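Local coordinates for protein glutaconate coenzyme a-transferase (Acidaminococcus fermentans, PDB 1POI) that moves coenzyme A from acetyl-CoA onto (R)-2-hydroxyglutarate or relatives such as glutaconate, a step of glutamate degradation through the hydroxyglutarate pathway, at residues 26-31 / 246-251; 34-39 / 57-62; 64-69 / 93-98; 175-180 / 199-204; 182-187 / 215-220. One frame throughout, in Å; residues are numbered along the deposited sequence.

Interaction 1 (26-31 / 246-251); sequences TTDRKP and PSQCYG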
# COMPACT_ATOMS: atom_id res chain seq x y z
N THR A 26 5.46 16.46 23.18
CA THR A 26 6.69 16.21 23.97
C THR A 26 7.93 15.71 23.20
O THR A 26 8.63 16.52 22.58
CB THR A 26 6.41 15.42 25.28
OG1 THR A 26 5.85 14.14 24.97
CG2 THR A 26 5.41 16.17 26.13
N THR A 27 8.24 14.42 23.26
CA THR A 27 9.39 13.90 22.50
C THR A 27 8.94 13.28 21.18
O THR A 27 9.69 12.51 20.58
CB THR A 27 10.20 12.84 23.25
OG1 THR A 27 9.38 11.69 23.49
CG2 THR A 27 10.70 13.39 24.56
N ASP A 28 7.73 13.60 20.74
CA ASP A 28 7.21 13.06 19.48
C ASP A 28 6.87 14.18 18.49
O ASP A 28 6.07 15.06 18.79
CB ASP A 28 5.98 12.16 19.75
CG ASP A 28 5.52 11.36 18.51
OD1 ASP A 28 6.00 11.61 17.37
OD2 ASP A 28 4.67 10.45 18.68
N ARG A 29 7.50 14.14 17.32
CA ARG A 29 7.28 15.11 16.24
C ARG A 29 7.28 16.62 16.57
O ARG A 29 6.36 17.33 16.18
CB ARG A 29 6.04 14.73 15.42
CG ARG A 29 6.27 14.78 13.88
CD ARG A 29 4.99 14.52 13.08
NE ARG A 29 3.92 15.41 13.53
CZ ARG A 29 2.87 15.00 14.24
NH1 ARG A 29 2.75 13.73 14.55
NH2 ARG A 29 2.06 15.87 14.82
N LYS A 30 8.32 17.10 17.24
CA LYS A 30 8.47 18.52 17.59
C LYS A 30 9.26 19.26 16.47
O LYS A 30 10.23 18.73 15.91
CB LYS A 30 9.25 18.64 18.90
CG LYS A 30 8.52 19.31 20.03
CD LYS A 30 7.51 18.40 20.63
CE LYS A 30 6.75 19.13 21.70
NZ LYS A 30 6.05 20.31 21.09
N PRO A 31 8.90 20.50 16.15
CA PRO A 31 9.67 21.16 15.08
C PRO A 31 11.02 21.76 15.56
O PRO A 31 11.17 22.99 15.69
CB PRO A 31 8.69 22.23 14.59
CG PRO A 31 8.02 22.63 15.89
CD PRO A 31 7.72 21.31 16.54
N PRO A 246 15.92 15.85 18.25
CA PRO A 246 15.92 14.49 18.81
C PRO A 246 14.57 13.80 19.09
O PRO A 246 14.54 12.83 19.85
CB PRO A 246 16.61 14.72 20.16
CG PRO A 246 16.01 16.00 20.59
CD PRO A 246 16.18 16.83 19.31
N SER A 247 13.46 14.29 18.55
CA SER A 247 12.19 13.65 18.84
C SER A 247 11.78 12.68 17.75
O SER A 247 12.33 12.72 16.63
CB SER A 247 11.11 14.71 19.09
OG SER A 247 10.82 15.40 17.90
N GLN A 248 10.84 11.80 18.09
CA GLN A 248 10.33 10.78 17.15
C GLN A 248 9.64 11.41 15.95
O GLN A 248 9.38 12.60 15.93
CB GLN A 248 9.32 9.84 17.85
CG GLN A 248 9.80 9.36 19.17
CD GLN A 248 8.87 8.38 19.79
OE1 GLN A 248 7.95 8.75 20.53
NE2 GLN A 248 9.11 7.10 19.52
N CYS A 249 9.36 10.59 14.96
CA CYS A 249 8.68 11.06 13.80
C CYS A 249 8.23 9.77 13.15
O CYS A 249 8.99 9.09 12.44
CB CYS A 249 9.62 11.84 12.92
SG CYS A 249 8.88 12.33 11.38
N TYR A 250 7.00 9.41 13.52
CA TYR A 250 6.31 8.22 13.08
C TYR A 250 6.67 7.68 11.69
O TYR A 250 6.60 8.39 10.70
CB TYR A 250 4.80 8.47 13.16
CG TYR A 250 3.95 7.24 12.92
CD1 TYR A 250 3.64 6.84 11.62
CD2 TYR A 250 3.51 6.45 13.98
CE1 TYR A 250 2.93 5.69 11.39
CE2 TYR A 250 2.78 5.28 13.75
CZ TYR A 250 2.50 4.92 12.46
OH TYR A 250 1.81 3.75 12.19
N GLY A 251 7.06 6.41 11.65
CA GLY A 251 7.37 5.76 10.39
C GLY A 251 8.70 6.13 9.81
O GLY A 251 9.09 5.60 8.76
O HOH W 1 7.34 10.28 22.49
O HOH W 2 5.09 11.01 15.12
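The carboxylate of Asp28 and the amide of Gln248 are the flat groups that meet here. Their planes stand 52° apart, and the two side chains are set roughly perpendicular. Asp28 OD1 lies 3.8 Å from Gln248 CB, so the carboxylate oxygen rests on the aliphatic base of the glutamine. Gln248 runs out extended, with CG beside its backbone N (chi1 -46°). That places Gln248 CG 3.5 Å from Thr27 O and carries OE1 to a water. This water gives OE1 a hydrogen bond and also bonds Thr27 OG1 at 2.7 Å. The amide has further hydrogen bonds to a chain of another protein in the assembly. A second water donates to Asp28 OD1 and accepts from Tyr250 N at 3.0 Å.

The backbones form a single beta bridge, Asp28 with Gln248. Gln248 N donates to Thr27 O at 2.8 Å, and Arg29 N donates to Gln248 O at the same length, from above the carbonyl plane. The bridge joins two loops of an open alpha/beta fold built on a parallel sheet. One loop follows strand 19-22, the other strand 236-239.

Ser247 adds a side-chain link. Its CB packs on Thr27 O. Ser247 OG accepts from Lys30 N at 3.1 Å, with an N-H...O angle of 167°, and is also bonded to Ala244 O. The ends of Arg29 and Lys30 lead away from the contact. Arg29 reaches Gly193 O and Asp197, and Lys30 NZ pairs with Asp56.

Interaction 2 (34-39 / 57-62); sequences AVFEIL and WDMLIG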
# COMPACT_ATOMS: atom_id res chain seq x y z
N ALA A 34 13.46 24.20 13.11
CA ALA A 34 12.85 25.53 13.16
C ALA A 34 13.13 26.23 14.47
O ALA A 34 13.57 27.38 14.47
CB ALA A 34 11.36 25.44 12.94
N VAL A 35 12.85 25.58 15.59
CA VAL A 35 13.09 26.21 16.88
C VAL A 35 14.55 26.67 16.96
O VAL A 35 14.88 27.60 17.69
CB VAL A 35 12.71 25.29 18.03
CG1 VAL A 35 13.34 25.76 19.35
CG2 VAL A 35 11.22 25.27 18.16
N PHE A 36 15.40 26.05 16.17
CA PHE A 36 16.79 26.45 16.19
C PHE A 36 16.98 27.79 15.51
O PHE A 36 17.68 28.64 16.02
CB PHE A 36 17.69 25.39 15.55
CG PHE A 36 18.25 24.41 16.53
CD1 PHE A 36 17.59 24.16 17.73
CD2 PHE A 36 19.45 23.76 16.27
CE1 PHE A 36 18.11 23.28 18.67
CE2 PHE A 36 19.99 22.87 17.22
CZ PHE A 36 19.31 22.63 18.42
N GLU A 37 16.33 27.98 14.37
CA GLU A 37 16.43 29.22 13.60
C GLU A 37 15.77 30.40 14.34
O GLU A 37 16.25 31.54 14.30
CB GLU A 37 15.84 29.03 12.21
CG GLU A 37 16.21 30.15 11.26
CD GLU A 37 17.61 30.03 10.66
OE1 GLU A 37 18.27 28.97 10.83
OE2 GLU A 37 18.04 30.99 9.97
N ILE A 38 14.67 30.14 15.03
CA ILE A 38 14.02 31.18 15.80
C ILE A 38 15.08 31.73 16.74
O ILE A 38 15.40 32.92 16.70
CB ILE A 38 12.80 30.61 16.57
CG1 ILE A 38 11.60 30.47 15.63
CG2 ILE A 38 12.47 31.46 17.76
CD1 ILE A 38 10.39 29.73 16.23
N LEU A 39 15.71 30.87 17.53
CA LEU A 39 16.76 31.30 18.46
C LEU A 39 17.92 32.00 17.74
O LEU A 39 18.30 33.13 18.08
CB LEU A 39 17.34 30.10 19.22
CG LEU A 39 16.49 29.56 20.34
CD1 LEU A 39 17.23 28.45 21.02
CD2 LEU A 39 16.21 30.67 21.32
N TRP A 57 10.06 24.36 23.95
CA TRP A 57 9.75 25.54 24.72
C TRP A 57 10.78 25.79 25.81
O TRP A 57 10.93 26.91 26.28
CB TRP A 57 8.34 25.47 25.32
CG TRP A 57 7.30 25.83 24.31
CD1 TRP A 57 6.60 24.96 23.51
CD2 TRP A 57 6.92 27.15 23.89
NE1 TRP A 57 5.82 25.66 22.63
CE2 TRP A 57 5.99 27.00 22.83
CE3 TRP A 57 7.28 28.44 24.31
CZ2 TRP A 57 5.41 28.11 22.18
CZ3 TRP A 57 6.71 29.53 23.66
CH2 TRP A 57 5.78 29.36 22.61
N ASP A 58 11.52 24.75 26.19
CA ASP A 58 12.54 24.93 27.21
C ASP A 58 13.65 25.77 26.63
O ASP A 58 14.13 26.70 27.26
CB ASP A 58 13.13 23.62 27.66
CG ASP A 58 13.76 23.72 29.02
OD1 ASP A 58 13.04 24.18 29.94
OD2 ASP A 58 14.94 23.35 29.19
N MET A 59 14.06 25.45 25.42
CA MET A 59 15.13 26.20 24.81
C MET A 59 14.77 27.67 24.64
O MET A 59 15.56 28.54 25.01
CB MET A 59 15.56 25.53 23.52
CG MET A 59 16.18 24.16 23.77
SD MET A 59 16.79 23.45 22.25
CE MET A 59 18.30 24.28 22.07
N LEU A 60 13.54 27.96 24.20
CA LEU A 60 13.08 29.34 24.03
C LEU A 60 13.07 30.07 25.38
O LEU A 60 13.61 31.17 25.49
CB LEU A 60 11.68 29.37 23.41
CG LEU A 60 11.52 28.83 21.98
CD1 LEU A 60 10.05 28.80 21.57
CD2 LEU A 60 12.37 29.65 21.02
N ILE A 61 12.48 29.45 26.39
CA ILE A 61 12.41 30.05 27.73
C ILE A 61 13.81 30.36 28.27
O ILE A 61 14.12 31.51 28.59
CB ILE A 61 11.69 29.13 28.71
CG1 ILE A 61 10.23 28.96 28.29
CG2 ILE A 61 11.78 29.68 30.11
CD1 ILE A 61 9.49 27.97 29.14
N GLY A 62 14.65 29.33 28.37
CA GLY A 62 16.01 29.48 28.87
C GLY A 62 16.79 30.54 28.12
O GLY A 62 17.65 31.19 28.72
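Ile38, which packs on Leu60, is held in its helix by a 3.0 Å bond from Ile38 N to Ala34 O. The same oxygen takes a weak bond from Glu37 N. Helix segments 34-39 and 57-62 run almost parallel, 8° apart, with their axes 10.3 Å from each other. They are the helices of two successive beta-alpha-beta units of the sheet. Leu22 of strand 19-22 lies against both Val35 and Leu60.

Leu60 CD2 is the methyl on which three side chains converge. Leu60 CD2 lies 3.7 Å from Ile38 CG2 and 4.0 Å from Leu39 CD2, while Val35 CG1 is more distant. Leu39 uses its other methyl, CD1, to meet Met59 CB at 4.2 Å.

Met59 works with its end. The bend at chi3 (80°) turns Met59 CE to 3.5 Å from Phe36 CE1. Met59 SD sits at the edge of the Phe36 ring, 5.2 Å from the centroid, a Met-aromatic contact. Val281 of helix 270-282 covers Phe36, Leu39 and Met59.

Every group that meets across the pair is apolar and buried. The two helices are therefore held to each other by close fit and exclusion of water.

Interaction 3 (64-69 / 93-98); sequences GRVKAY and GKLTME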
# COMPACT_ATOMS: atom_id res chain seq x y z
N GLY A 64 15.63 33.15 27.23
CA GLY A 64 14.83 34.35 27.46
C GLY A 64 14.00 34.93 26.32
O GLY A 64 13.82 36.16 26.27
N ARG A 65 13.46 34.07 25.45
CA ARG A 65 12.65 34.52 24.32
C ARG A 65 11.13 34.48 24.54
O ARG A 65 10.37 34.62 23.58
CB ARG A 65 12.94 33.71 23.05
CG ARG A 65 14.39 33.47 22.74
CD ARG A 65 15.14 34.69 22.29
NE ARG A 65 16.56 34.36 22.09
CZ ARG A 65 17.13 34.20 20.89
NH1 ARG A 65 16.41 34.35 19.79
NH2 ARG A 65 18.41 33.87 20.78
N VAL A 66 10.66 34.36 25.77
CA VAL A 66 9.23 34.27 25.99
C VAL A 66 8.71 35.31 26.98
O VAL A 66 9.15 35.37 28.14
CB VAL A 66 8.86 32.82 26.44
CG1 VAL A 66 7.40 32.72 26.78
CG2 VAL A 66 9.20 31.83 25.33
N LYS A 67 7.76 36.12 26.50
CA LYS A 67 7.15 37.22 27.26
C LYS A 67 6.12 36.67 28.22
O LYS A 67 6.10 37.01 29.39
CB LYS A 67 6.52 38.20 26.26
CG LYS A 67 6.12 39.56 26.83
CD LYS A 67 5.60 40.52 25.74
CE LYS A 67 4.21 40.12 25.22
NZ LYS A 67 3.56 41.19 24.35
N ALA A 68 5.27 35.79 27.71
CA ALA A 68 4.24 35.14 28.50
C ALA A 68 4.11 33.73 27.92
O ALA A 68 4.18 33.55 26.69
CB ALA A 68 2.93 35.88 28.36
N TYR A 69 3.94 32.76 28.80
CA TYR A 69 3.84 31.36 28.40
C TYR A 69 2.58 30.76 29.01
O TYR A 69 2.38 30.88 30.23
CB TYR A 69 5.10 30.65 28.91
CG TYR A 69 5.17 29.17 28.68
CD1 TYR A 69 5.21 28.63 27.39
CD2 TYR A 69 5.25 28.30 29.77
CE1 TYR A 69 5.31 27.25 27.19
CE2 TYR A 69 5.36 26.94 29.59
CZ TYR A 69 5.39 26.41 28.31
OH TYR A 69 5.52 25.05 28.17
N GLY A 93 11.24 33.83 38.99
CA GLY A 93 10.34 34.96 38.89
C GLY A 93 10.71 35.72 37.63
O GLY A 93 10.40 36.89 37.49
N LYS A 94 11.34 35.03 36.69
CA LYS A 94 11.79 35.62 35.44
C LYS A 94 10.95 35.27 34.23
O LYS A 94 11.35 35.56 33.10
CB LYS A 94 13.22 35.17 35.15
CG LYS A 94 14.17 35.38 36.29
CD LYS A 94 15.58 35.62 35.76
CE LYS A 94 16.13 34.41 35.03
NZ LYS A 94 17.30 34.75 34.17
N LEU A 95 9.83 34.58 34.44
CA LEU A 95 8.95 34.18 33.33
C LEU A 95 7.49 34.44 33.69
O LEU A 95 7.06 34.10 34.80
CB LEU A 95 9.14 32.68 33.05
CG LEU A 95 8.16 31.94 32.13
CD1 LEU A 95 8.46 32.30 30.67
CD2 LEU A 95 8.25 30.42 32.37
N THR A 96 6.76 35.10 32.78
CA THR A 96 5.33 35.40 32.96
C THR A 96 4.62 34.12 32.51
O THR A 96 4.69 33.75 31.33
CB THR A 96 4.82 36.55 32.00
OG1 THR A 96 5.74 37.65 31.97
CG2 THR A 96 3.48 37.06 32.47
N MET A 97 3.86 33.50 33.40
CA MET A 97 3.22 32.24 33.02
C MET A 97 1.84 31.93 33.59
O MET A 97 1.60 32.10 34.79
CB MET A 97 4.16 31.09 33.38
CG MET A 97 3.62 29.70 33.07
SD MET A 97 4.69 28.44 33.68
CE MET A 97 3.85 28.08 35.17
N GLU A 98 0.98 31.37 32.75
CA GLU A 98 -0.36 30.98 33.16
C GLU A 98 -0.48 29.45 33.08
O GLU A 98 0.18 28.81 32.26
CB GLU A 98 -1.42 31.63 32.26
CG GLU A 98 -2.84 31.51 32.78
CD GLU A 98 -3.00 31.94 34.24
OE1 GLU A 98 -2.74 31.12 35.14
OE2 GLU A 98 -3.39 33.09 34.52
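Thr96 holds segment 64-69 at Lys67 and Tyr69 with its side chain and its carbonyl. Thr96 OG1 donates to Lys67 O at 2.7 Å, almost straight in line with that C=O. The hydroxyl stands beside its own backbone N (chi1 -45°), which aims it at the corner the chain turns at Lys67. Thr96 O accepts from Tyr69 N at 2.8 Å. Further on, Glu98 N donates to Tyr69 O at 2.9 Å. With a valine here, Lys67 O would probably lose its hydroxyl partner and the corner would be less firmly tied.

These bonds join strands 66-71 and 96-99 in parallel, the latter outermost in this chain's sheet. Tyr69 and Met97 extend alongside one another on one face. Tyr69 CD2 is 3.9 Å from Met97 CG. Met97 SD is in the plane of the Tyr69 ring, at its edge, 5.3 Å from the centroid, a Met-aromatic contact. Leu95 CD1 reaches both Val66 CG1 and Tyr69 CB, each at 4.1 Å.

In the next shell, Trp57 of helix 55-62 meets the Tyr69 ring, and Tyr69 OH bonds Thr74 OG1. Phe86 and Phe90 of helix 84-92 pack on Met97. The Glu98 carboxylate turns away to Lys150, Arg140 and the backbone N of Gly134.

Interaction 4 (175-180 / 199-204); sequences AIIHAQ and DIAEAA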
# COMPACT_ATOMS: atom_id res chain seq x y z
N ALA A 175 2.12 29.38 13.13
CA ALA A 175 2.04 27.99 13.55
C ALA A 175 3.21 27.30 12.87
O ALA A 175 3.45 27.51 11.66
CB ALA A 175 0.76 27.40 13.09
N ILE A 176 3.99 26.54 13.65
CA ILE A 176 5.13 25.81 13.09
C ILE A 176 4.97 24.34 13.41
O ILE A 176 4.84 23.97 14.59
CB ILE A 176 6.48 26.34 13.62
CG1 ILE A 176 6.64 27.83 13.24
CG2 ILE A 176 7.63 25.54 13.02
CD1 ILE A 176 7.60 28.61 14.07
N ILE A 177 4.88 23.52 12.36
CA ILE A 177 4.71 22.06 12.51
C ILE A 177 5.66 21.24 11.60
O ILE A 177 6.10 21.69 10.53
CB ILE A 177 3.22 21.61 12.24
CG1 ILE A 177 2.89 21.69 10.75
CG2 ILE A 177 2.24 22.44 13.05
CD1 ILE A 177 1.43 21.42 10.47
N HIS A 178 5.99 20.02 12.04
CA HIS A 178 6.88 19.17 11.26
C HIS A 178 6.15 17.95 10.69
O HIS A 178 5.53 17.19 11.43
CB HIS A 178 8.06 18.72 12.12
CG HIS A 178 9.11 18.00 11.33
ND1 HIS A 178 9.92 18.65 10.43
CD2 HIS A 178 9.37 16.69 11.19
CE1 HIS A 178 10.62 17.76 9.75
NE2 HIS A 178 10.30 16.56 10.20
N ALA A 179 6.24 17.72 9.39
CA ALA A 179 5.54 16.60 8.80
C ALA A 179 6.45 15.75 7.93
O ALA A 179 7.54 16.19 7.55
CB ALA A 179 4.39 17.13 7.99
N GLN A 180 5.99 14.55 7.55
CA GLN A 180 6.80 13.65 6.74
C GLN A 180 6.86 14.00 5.27
O GLN A 180 7.89 13.78 4.63
CB GLN A 180 6.39 12.20 6.91
CG GLN A 180 6.63 11.67 8.30
CD GLN A 180 5.52 12.03 9.22
OE1 GLN A 180 4.66 12.83 8.87
NE2 GLN A 180 5.46 11.41 10.37
N ASP A 199 -5.09 21.76 13.73
CA ASP A 199 -5.82 22.86 14.34
C ASP A 199 -5.00 24.16 14.21
O ASP A 199 -5.46 25.13 13.64
CB ASP A 199 -6.03 22.60 15.83
CG ASP A 199 -7.23 21.72 16.12
OD1 ASP A 199 -8.08 21.45 15.23
OD2 ASP A 199 -7.35 21.31 17.30
N ILE A 200 -3.79 24.16 14.75
CA ILE A 200 -2.94 25.35 14.69
C ILE A 200 -2.52 25.80 13.28
O ILE A 200 -2.07 26.94 13.11
CB ILE A 200 -1.72 25.23 15.65
CG1 ILE A 200 -0.72 24.16 15.18
CG2 ILE A 200 -2.21 24.86 17.01
CD1 ILE A 200 0.57 24.07 16.00
N ALA A 201 -2.65 24.93 12.27
CA ALA A 201 -2.31 25.32 10.88
C ALA A 201 -3.57 25.89 10.21
O ALA A 201 -3.51 26.34 9.06
CB ALA A 201 -1.80 24.13 10.07
N GLU A 202 -4.72 25.70 10.86
CA GLU A 202 -5.97 26.22 10.36
C GLU A 202 -6.18 27.57 11.04
O GLU A 202 -6.59 28.54 10.39
CB GLU A 202 -7.13 25.26 10.67
CG GLU A 202 -8.49 25.81 10.22
CD GLU A 202 -9.57 24.75 10.01
OE1 GLU A 202 -9.82 23.93 10.92
OE2 GLU A 202 -10.20 24.75 8.93
N ALA A 203 -5.90 27.62 12.34
CA ALA A 203 -6.05 28.82 13.14
C ALA A 203 -5.05 29.91 12.80
O ALA A 203 -5.44 30.99 12.39
CB ALA A 203 -5.96 28.50 14.61
N ALA A 204 -3.76 29.62 12.96
CA ALA A 204 -2.70 30.60 12.70
C ALA A 204 -2.87 31.38 11.43
O ALA A 204 -3.32 30.85 10.43
CB ALA A 204 -1.34 29.93 12.69
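Strand segment 175-179 and helix segment 199-203 come nearest at Ala175 CA and Ala204 CA, 5.5 Å apart, the latter just past the helix end. The two axes come within 7.9 Å, and their directions differ by 144°, so the helix runs obliquely back against the strand. This is the strand-to-helix packing of a parallel alpha/beta sheet. Strand 174-179 lies between strands 19-22 and 206-211 and bonds to both: Ile176 pairs with Ala21 and Gly23, Ala175 with Tyr206 and Ile208. Within the helix, Asp199 O accepts from both Glu202 N and Ala203 N.

Ala175 and Ile177 direct their side chains toward the helix. Ile176 points away, to Ala34 and Ile38 of helix 32-40, so the strand is covered on its two faces by different helices. Ala175 CB packs on Ala204 CB and lies 4.1 Å from Ile200 CG1. Ile177 and Ile200 run antiparallel alongside each other. Both place CG1 between the backbone N and the carbonyl carbon (chi1 73° and 68°). This leaves Ile177 CG2 facing the end of Ile200, 3.8 Å from Ile200 CD1. Trp109 of helix 102-114 also packs on Ile200. On the other branch, Ile177 CD1 meets Ala201 CB at 4.2 Å.

Interaction 5 (182-187 / 215-220); sequences ASPDGT and ISDEEI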
# COMPACT_ATOMS: atom_id res chain seq x y z
N ALA A 182 5.28 16.93 2.06
CA ALA A 182 4.55 18.14 1.70
C ALA A 182 4.83 18.42 0.23
O ALA A 182 5.79 17.90 -0.33
CB ALA A 182 5.00 19.30 2.56
N SER A 183 3.92 19.15 -0.41
CA SER A 183 4.07 19.50 -1.82
C SER A 183 4.53 20.96 -1.97
O SER A 183 4.55 21.73 -0.98
CB SER A 183 2.74 19.30 -2.54
OG SER A 183 1.65 19.70 -1.70
N PRO A 184 4.94 21.36 -3.18
CA PRO A 184 5.36 22.75 -3.30
C PRO A 184 4.18 23.72 -3.07
O PRO A 184 4.39 24.89 -2.79
CB PRO A 184 5.87 22.82 -4.74
CG PRO A 184 6.43 21.46 -4.93
CD PRO A 184 5.34 20.60 -4.37
N ASP A 185 2.95 23.25 -3.20
CA ASP A 185 1.82 24.14 -2.98
C ASP A 185 1.34 24.14 -1.56
O ASP A 185 0.29 24.72 -1.27
CB ASP A 185 0.66 23.84 -3.94
CG ASP A 185 -0.06 22.52 -3.64
OD1 ASP A 185 -0.06 22.01 -2.50
OD2 ASP A 185 -0.66 21.99 -4.60
N GLY A 186 2.05 23.45 -0.68
CA GLY A 186 1.65 23.44 0.71
C GLY A 186 0.81 22.28 1.21
O GLY A 186 0.50 22.24 2.40
N THR A 187 0.42 21.35 0.33
CA THR A 187 -0.34 20.20 0.80
C THR A 187 0.59 19.38 1.72
O THR A 187 1.72 19.02 1.34
CB THR A 187 -0.85 19.31 -0.35
OG1 THR A 187 -1.28 20.13 -1.44
CG2 THR A 187 -2.03 18.50 0.12
N ILE A 215 7.18 16.20 -2.26
CA ILE A 215 6.76 15.46 -3.46
C ILE A 215 5.93 16.38 -4.37
O ILE A 215 5.35 17.38 -3.90
CB ILE A 215 5.95 14.18 -3.13
CG1 ILE A 215 5.03 14.39 -1.94
CG2 ILE A 215 6.88 13.00 -2.87
CD1 ILE A 215 4.03 13.28 -1.76
N SER A 216 5.90 16.07 -5.66
CA SER A 216 5.17 16.87 -6.62
C SER A 216 3.71 16.98 -6.26
O SER A 216 3.18 16.13 -5.55
CB SER A 216 5.28 16.28 -8.02
OG SER A 216 4.55 15.08 -8.14
N ASP A 217 3.05 18.00 -6.79
CA ASP A 217 1.64 18.20 -6.51
C ASP A 217 0.87 17.08 -7.13
O ASP A 217 -0.02 16.55 -6.49
CB ASP A 217 1.13 19.52 -7.08
CG ASP A 217 1.73 20.72 -6.39
OD1 ASP A 217 1.78 20.75 -5.13
OD2 ASP A 217 2.16 21.62 -7.13
N GLU A 218 1.23 16.71 -8.35
CA GLU A 218 0.55 15.59 -9.02
C GLU A 218 0.56 14.35 -8.11
O GLU A 218 -0.48 13.75 -7.87
CB GLU A 218 1.16 15.27 -10.38
CG GLU A 218 0.72 13.90 -10.90
CD GLU A 218 0.83 13.72 -12.41
OE1 GLU A 218 1.95 13.89 -12.97
OE2 GLU A 218 -0.20 13.38 -13.05
N GLU A 219 1.72 14.04 -7.54
CA GLU A 219 1.90 12.89 -6.67
C GLU A 219 1.09 12.84 -5.36
O GLU A 219 0.45 11.84 -5.05
CB GLU A 219 3.40 12.77 -6.35
CG GLU A 219 3.78 11.57 -5.50
CD GLU A 219 3.47 10.24 -6.17
OE1 GLU A 219 3.32 10.18 -7.42
OE2 GLU A 219 3.36 9.24 -5.44
N ILE A 220 1.13 13.92 -4.60
CA ILE A 220 0.43 13.99 -3.31
C ILE A 220 -1.10 13.94 -3.41
O ILE A 220 -1.81 13.79 -2.40
CB ILE A 220 0.93 15.24 -2.51
CG1 ILE A 220 0.60 15.10 -1.03
CG2 ILE A 220 0.30 16.50 -3.03
CD1 ILE A 220 1.57 15.86 -0.13
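Asp185 and Asp217 bring their carboxylates together with planes only 13° apart, although the side chains cross at a slant. Asp185 OD2 lies 2.8 Å from Asp217 OD1. Both are acceptors, so the pair would be expected to favour protonation of one acid. Arg221, in a salt bridge with Asp185 OD2, probably offsets the charge. Asp217 OD1 also takes a weak bond from Asp185 N at 3.4 Å.

Asp185 CG sits between its backbone N and carbonyl carbon (chi1 70°). This turns Asp185 OD1 back over the loop, where it accepts from Thr187 N at 2.9 Å. Without the carboxylate, as with an alanine here, Thr187 N and Arg221 would probably lose a partner and the turn would be freer to shift.

Ile220 points its side chain into the loop. Ile220 CG2 touches Ser183 CB at 3.7 Å, and Ile220 CD1 lies 3.5 Å from Thr187 O. Ile215 N donates to Ala182 O at 2.9 Å, and Pro184 CD rests 3.3 Å from Ile215 O. Pro306 of another copy of this protein packs on Ile215.

Segment 182-187 contains a type I beta turn from Ser183 to Gly186, overlapped by an Asx turn at Asp185. It lies against the start of a short, weakly bonded helix N-capped by Ser216, whose OG accepts from Glu219 N.

Interaction 1 opens first, in the loop after strand 19-22. It closes last, at 246-251, so the other four contacts all fall within its span. Interaction 2 follows directly and joins two neighbouring helices. Interaction 3 comes next in series and ties the edge strand 96-99 to strand 66-71. Arg65 links these two through its bond to Leu39 O. Interaction 4 packs a helix on the inner strand 174-179, and Ile38 and Ala34 of interaction 2 touch Ile176 of that strand. Interaction 5 begins before interaction 4 closes, so their segments alternate along the chain. Tyr250 O, bonded to Gln180 NE2, joins interaction 1 to interaction 4.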